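Local atomic coordinates of putative secreted lipase (Streptomyces sp. W007, PDB entry 5H6B), a protein that probably hydrolyses the ester bonds of triacylglycerols, as a thermostable, apparently secreted class 2 lipase of the alpha/beta-hydrolase clan. Residues P29-L34 / P101-V106; Y20-S25 / G57-S62. All blocks are in the same frame, centred on the assembly; numbering follows the deposited sequence.

How the contacts relate
Contact 1 (29-34 with 101-106) lies in the buried core of the parallel sheet, while contact 2 (20-25 with 57-62) is only partly buried, farther from the centre of the chain. They share a sheet: strands 32-35 and 59-63 are neighbours, and Phe61 N probably donates a hydrogen bond to Val32 O, while Phe61 O probably accepts one from Leu34 N. Contact 1 joins two strands by main-chain hydrogen bonds, aliphatic side chains and one salt bridge. Contact 2 instead ties an irregular loop to a strand through a disulfide and an aromatic pair. The carbonyl oxygen of Pro29 packs on CB of Pro24 where the two contacts meet.

Contact 1. Residues P29-L34 / P101-V106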
loop_
_atom_site.group_PDB
_atom_site.type_symbol
_atom_site.label_atom_id
_atom_site.label_comp_id
_atom_site.label_asym_id
_atom_site.label_seq_id
_atom_site.Cartn_x
_atom_site.Cartn_y
_atom_site.Cartn_z
ATOM N N PRO A 29 -8.983 9.209 14.810
ATOM C CA PRO A 29 -10.044 9.927 14.107
ATOM C C PRO A 29 -10.067 9.761 12.593
ATOM O O PRO A 29 -10.996 10.251 11.945
ATOM C CB PRO A 29 -9.770 11.386 14.482
ATOM C CG PRO A 29 -8.298 11.443 14.683
ATOM C CD PRO A 29 -7.929 10.128 15.291
ATOM N N ARG A 30 -9.066 9.103 12.019
ATOM C CA ARG A 30 -9.071 8.854 10.588
ATOM C C ARG A 30 -9.228 7.365 10.321
ATOM O O ARG A 30 -8.541 6.549 10.936
ATOM C CB ARG A 30 -7.811 9.419 9.934
ATOM C CG ARG A 30 -7.788 10.947 9.923
ATOM C CD ARG A 30 -6.533 11.490 9.258
ATOM N NE ARG A 30 -5.380 11.184 10.093
ATOM C CZ ARG A 30 -4.937 11.934 11.100
ATOM N NH1 ARG A 30 -5.522 13.095 11.413
ATOM N NH2 ARG A 30 -3.883 11.529 11.802
ATOM N N PRO A 31 -10.140 7.013 9.399
ATOM C CA PRO A 31 -10.238 5.628 8.977
ATOM C C PRO A 31 -9.045 5.259 8.080
ATOM O O PRO A 31 -8.476 6.129 7.397
ATOM C CB PRO A 31 -11.526 5.618 8.170
ATOM C CG PRO A 31 -11.532 6.957 7.506
ATOM C CD PRO A 31 -10.894 7.904 8.493
ATOM N N VAL A 32 -8.689 3.978 8.091
ATOM C CA VAL A 32 -7.563 3.468 7.325
ATOM C C VAL A 32 -8.088 2.754 6.089
ATOM O O VAL A 32 -8.998 1.928 6.196
ATOM C CB VAL A 32 -6.707 2.506 8.168
ATOM C CG1 VAL A 32 -5.520 1.992 7.355
ATOM C CG2 VAL A 32 -6.224 3.214 9.430
ATOM N N VAL A 33 -7.530 3.103 4.927
ATOM C CA VAL A 33 -7.770 2.398 3.671
ATOM C C VAL A 33 -6.525 1.572 3.282
ATOM O O VAL A 33 -5.427 2.118 3.145
ATOM C CB VAL A 33 -8.193 3.364 2.541
ATOM C CG1 VAL A 33 -8.313 2.643 1.202
ATOM C CG2 VAL A 33 -9.523 4.035 2.880
ATOM N N LEU A 34 -6.730 0.264 3.108
ATOM C CA LEU A 34 -5.702 -0.677 2.723
ATOM C C LEU A 34 -5.774 -0.955 1.218
ATOM O O LEU A 34 -6.858 -1.176 0.677
ATOM C CB LEU A 34 -5.874 -1.974 3.494
ATOM C CG LEU A 34 -5.889 -1.896 5.025
ATOM C CD1 LEU A 34 -5.951 -3.303 5.606
ATOM C CD2 LEU A 34 -4.690 -1.149 5.578
ATOM N N PRO A 101 -12.798 13.951 7.775
ATOM C CA PRO A 101 -12.293 14.831 6.715
ATOM C C PRO A 101 -11.212 14.182 5.830
ATOM O O PRO A 101 -11.060 14.551 4.664
ATOM C CB PRO A 101 -11.712 16.023 7.497
ATOM C CG PRO A 101 -11.355 15.480 8.831
ATOM C CD PRO A 101 -12.313 14.356 9.115
ATOM N N LYS A 102 -10.436 13.266 6.402
ATOM C CA LYS A 102 -9.343 12.620 5.687
ATOM C C LYS A 102 -9.189 11.156 6.100
ATOM O O LYS A 102 -9.528 10.760 7.221
ATOM C CB LYS A 102 -8.028 13.371 5.937
ATOM C CG LYS A 102 -7.976 14.779 5.355
ATOM C CD LYS A 102 -6.692 15.489 5.745
ATOM C CE LYS A 102 -6.377 16.637 4.804
ATOM N NZ LYS A 102 -5.265 17.450 5.341
ATOM N N ALA A 103 -8.665 10.372 5.170
ATOM C CA ALA A 103 -8.307 8.982 5.411
ATOM C C ALA A 103 -6.789 8.846 5.485
ATOM O O ALA A 103 -6.065 9.665 4.915
ATOM C CB ALA A 103 -8.849 8.132 4.279
ATOM N N ASP A 104 -6.311 7.834 6.210
ATOM C CA ASP A 104 -4.917 7.386 6.085
ATOM C C ASP A 104 -4.875 6.153 5.166
ATOM O O ASP A 104 -5.761 5.306 5.232
ATOM C CB ASP A 104 -4.310 7.091 7.454
ATOM C CG ASP A 104 -4.025 8.367 8.258
ATOM O OD1 ASP A 104 -3.629 9.396 7.667
ATOM O OD2 ASP A 104 -4.189 8.355 9.492
ATOM N N LEU A 105 -3.865 6.084 4.296
ATOM C CA LEU A 105 -3.717 5.008 3.312
ATOM C C LEU A 105 -2.519 4.137 3.646
ATOM O O LEU A 105 -1.441 4.656 3.921
ATOM C CB LEU A 105 -3.561 5.585 1.899
ATOM C CG LEU A 105 -4.861 5.777 1.117
ATOM C CD1 LEU A 105 -5.870 6.585 1.904
ATOM C CD2 LEU A 105 -4.588 6.437 -0.222
ATOM N N VAL A 106 -2.726 2.816 3.643
ATOM C CA VAL A 106 -1.639 1.854 3.740
ATOM C C VAL A 106 -1.701 0.944 2.520
ATOM O O VAL A 106 -2.739 0.357 2.237
ATOM C CB VAL A 106 -1.697 0.998 5.019
ATOM C CG1 VAL A 106 -0.479 0.075 5.073
ATOM C CG2 VAL A 106 -1.747 1.879 6.266
#
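Arg30 has CG anti to its carbonyl carbon (chi1 -70°) and a chain bent at chi3, which carries NE past the Lys102 carbonyl to Asp104, whose own CG lies beside its backbone N. The resulting salt bridge is a nearly straight hydrogen bond, NE of Arg30 to OD2 of Asp104, 3.1 Å. Its acceptor lies in the guanidinium plane, but the donor comes from above the carboxylate plane, the two planes being turned 69° apart. Asp104 OD1 is held by Asn129 ND2, so both carboxylate oxygens of this buried side chain have partners. Along the way, CG of Arg30 rests on Lys102 O at 3.2 Å.

The main chains pair in parallel register, Val32 with Asp104, Val33 with Leu105 and Leu34 with Val106. Asp104 N bonds to Pro31 O (3.0 Å), Val33 N to Asp104 O (2.8 Å) and Val106 N to Val33 O (2.8 Å). Leu34 lies alongside Val106, CD2 against CB at 3.7 Å; Val32 CG1 meets Val106 CG2 at 3.9 Å. On the other face CB of Val33 touches Leu105 CD1.

Strand 103-108 runs on to the probable nucleophile elbow at Ser109 of the alpha/beta-hydrolase fold. In the sheet, the pair is flanked by strands 59-63 and 128-134; helices 49-54 and 240-250 cover the Val32, Leu34 and Val106 face.

Contact 2. Residues Y20-S25 / G57-S62; sequences YSCKPS and GYCVFS
Cys59, the residue most covered here, is joined by its SG to SG of Cys22 at 2.1 Å, a disulfide with a chi3 of -77°. The two cysteines reach the bond differently: SG is anti to the backbone N in Cys22 (chi1 -157°) but anti to the carbonyl carbon in Cys59. The chain of 20-25 bends round the Cys59 sulfur, which has Lys23 N and Pro24 N each 3.5 Å away and Pro24 CD at 4.0 Å.

Phe61, two residues along the same strand, points to the same side of the sheet and meets Tyr20. Segment 20-25 runs roughly antiparallel to strand 59-63, on the side where Cys59 and Phe61 point. In this parallel sheet of an alpha/beta hydrolase, the disulfide ties the loop that leads from strand 16-17 to strand 32-35 covalently to strand 59-63. Just before the strand, Gly57, with its positive phi, is the C-prime residue of a Schellman motif that ends helix 49-54.

Although the CB of Tyr20 starts away from the strand, its ring returns to it. CE2 of Phe61 sits over one face of that ring, displaced toward the rim and 3.5 Å from Tyr20 CE2. Ring centroids are 4.8 Å apart and the planes inclined at 57°, an oblique pairing. Phe90 of helix 80-98 touches both side chains, and Val94 of that helix packs on Phe61.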
loop_
_atom_site.group_PDB
_atom_site.type_symbol
_atom_site.label_atom_id
_atom_site.label_comp_id
_atom_site.label_asym_id
_atom_site.label_seq_id
_atom_site.Cartn_x
_atom_site.Cartn_y
_atom_site.Cartn_z
ATOM N N TYR A 20 -19.153 -0.277 7.312
ATOM C CA TYR A 20 -19.522 1.105 6.961
ATOM C C TYR A 20 -20.390 1.863 7.984
ATOM O O TYR A 20 -20.728 3.012 7.750
ATOM C CB TYR A 20 -20.156 1.139 5.561
ATOM C CG TYR A 20 -19.121 0.843 4.493
ATOM C CD1 TYR A 20 -18.815 -0.478 4.113
ATOM C CD2 TYR A 20 -18.407 1.885 3.892
ATOM C CE1 TYR A 20 -17.849 -0.741 3.150
ATOM C CE2 TYR A 20 -17.434 1.633 2.930
ATOM C CZ TYR A 20 -17.159 0.326 2.560
ATOM O OH TYR A 20 -16.190 0.104 1.613
ATOM N N SER A 21 -20.740 1.231 9.103
ATOM C CA SER A 21 -21.314 1.938 10.248
ATOM C C SER A 21 -20.222 2.390 11.241
ATOM O O SER A 21 -20.535 3.047 12.235
ATOM C CB SER A 21 -22.352 1.057 10.948
ATOM O OG SER A 21 -21.722 0.085 11.771
ATOM N N CYS A 22 -18.956 2.056 10.966
ATOM C CA CYS A 22 -17.840 2.440 11.833
ATOM C C CYS A 22 -17.652 3.960 11.841
ATOM O O CYS A 22 -17.794 4.626 10.800
ATOM C CB CYS A 22 -16.523 1.748 11.417
ATOM S SG CYS A 22 -15.289 1.604 12.736
ATOM N N LYS A 23 -17.374 4.482 13.038
ATOM C CA LYS A 23 -17.166 5.911 13.282
ATOM C C LYS A 23 -15.833 6.060 14.022
ATOM O O LYS A 23 -15.713 5.608 15.170
ATOM C CB LYS A 23 -18.323 6.519 14.102
ATOM C CG LYS A 23 -19.306 7.354 13.282
ATOM C CD LYS A 23 -20.275 6.507 12.465
ATOM C CE LYS A 23 -20.830 7.296 11.288
ATOM N NZ LYS A 23 -21.792 6.489 10.484
ATOM N N PRO A 24 -14.819 6.653 13.355
ATOM C CA PRO A 24 -13.490 6.807 13.950
ATOM C C PRO A 24 -13.541 7.498 15.310
ATOM O O PRO A 24 -14.180 8.540 15.437
ATOM C CB PRO A 24 -12.750 7.693 12.940
ATOM C CG PRO A 24 -13.423 7.457 11.650
ATOM C CD PRO A 24 -14.852 7.123 11.954
ATOM N N SER A 25 -12.873 6.920 16.304
ATOM C CA SER A 25 -12.839 7.487 17.640
ATOM C C SER A 25 -11.947 8.730 17.687
ATOM O O SER A 25 -11.364 9.143 16.676
ATOM C CB SER A 25 -12.333 6.452 18.618
ATOM O OG SER A 25 -10.963 6.252 18.400
ATOM N N GLY A 57 -7.941 -0.233 17.528
ATOM C CA GLY A 57 -9.061 0.709 17.559
ATOM C C GLY A 57 -9.341 1.531 16.316
ATOM O O GLY A 57 -10.009 2.548 16.405
ATOM N N TYR A 58 -8.845 1.096 15.160
ATOM C CA TYR A 58 -9.094 1.795 13.897
ATOM C C TYR A 58 -10.328 1.237 13.198
ATOM O O TYR A 58 -10.611 0.030 13.288
ATOM C CB TYR A 58 -7.889 1.657 12.946
ATOM C CG TYR A 58 -6.619 2.353 13.415
ATOM C CD1 TYR A 58 -5.728 1.712 14.280
ATOM C CD2 TYR A 58 -6.304 3.642 12.985
ATOM C CE1 TYR A 58 -4.568 2.334 14.706
ATOM C CE2 TYR A 58 -5.145 4.279 13.419
ATOM C CZ TYR A 58 -4.282 3.616 14.268
ATOM O OH TYR A 58 -3.135 4.223 14.696
ATOM N N CYS A 59 -11.045 2.123 12.510
ATOM C CA CYS A 59 -11.989 1.763 11.446
ATOM C C CYS A 59 -11.181 1.515 10.168
ATOM O O CYS A 59 -10.567 2.453 9.636
ATOM C CB CYS A 59 -12.985 2.906 11.196
ATOM S SG CYS A 59 -14.073 3.276 12.598
ATOM N N VAL A 60 -11.169 0.267 9.689
ATOM C CA VAL A 60 -10.311 -0.155 8.564
ATOM C C VAL A 60 -11.193 -0.495 7.354
ATOM O O VAL A 60 -12.285 -1.032 7.500
ATOM C CB VAL A 60 -9.427 -1.361 8.968
ATOM C CG1 VAL A 60 -8.506 -1.789 7.827
ATOM C CG2 VAL A 60 -8.622 -1.032 10.216
ATOM N N PHE A 61 -10.731 -0.134 6.167
ATOM C CA PHE A 61 -11.428 -0.418 4.917
ATOM C C PHE A 61 -10.406 -0.892 3.901
ATOM O O PHE A 61 -9.251 -0.457 3.947
ATOM C CB PHE A 61 -12.132 0.831 4.393
ATOM C CG PHE A 61 -13.247 1.301 5.277
ATOM C CD1 PHE A 61 -12.984 2.111 6.380
ATOM C CD2 PHE A 61 -14.569 0.907 5.026
ATOM C CE1 PHE A 61 -14.009 2.523 7.212
ATOM C CE2 PHE A 61 -15.593 1.321 5.857
ATOM C CZ PHE A 61 -15.314 2.132 6.947
ATOM N N SER A 62 -10.814 -1.796 3.010
ATOM C CA SER A 62 -9.916 -2.326 1.978
ATOM C C SER A 62 -10.663 -2.493 0.675
ATOM O O SER A 62 -11.767 -3.012 0.674
ATOM C CB SER A 62 -9.352 -3.665 2.427
ATOM O OG SER A 62 -10.384 -4.631 2.555
#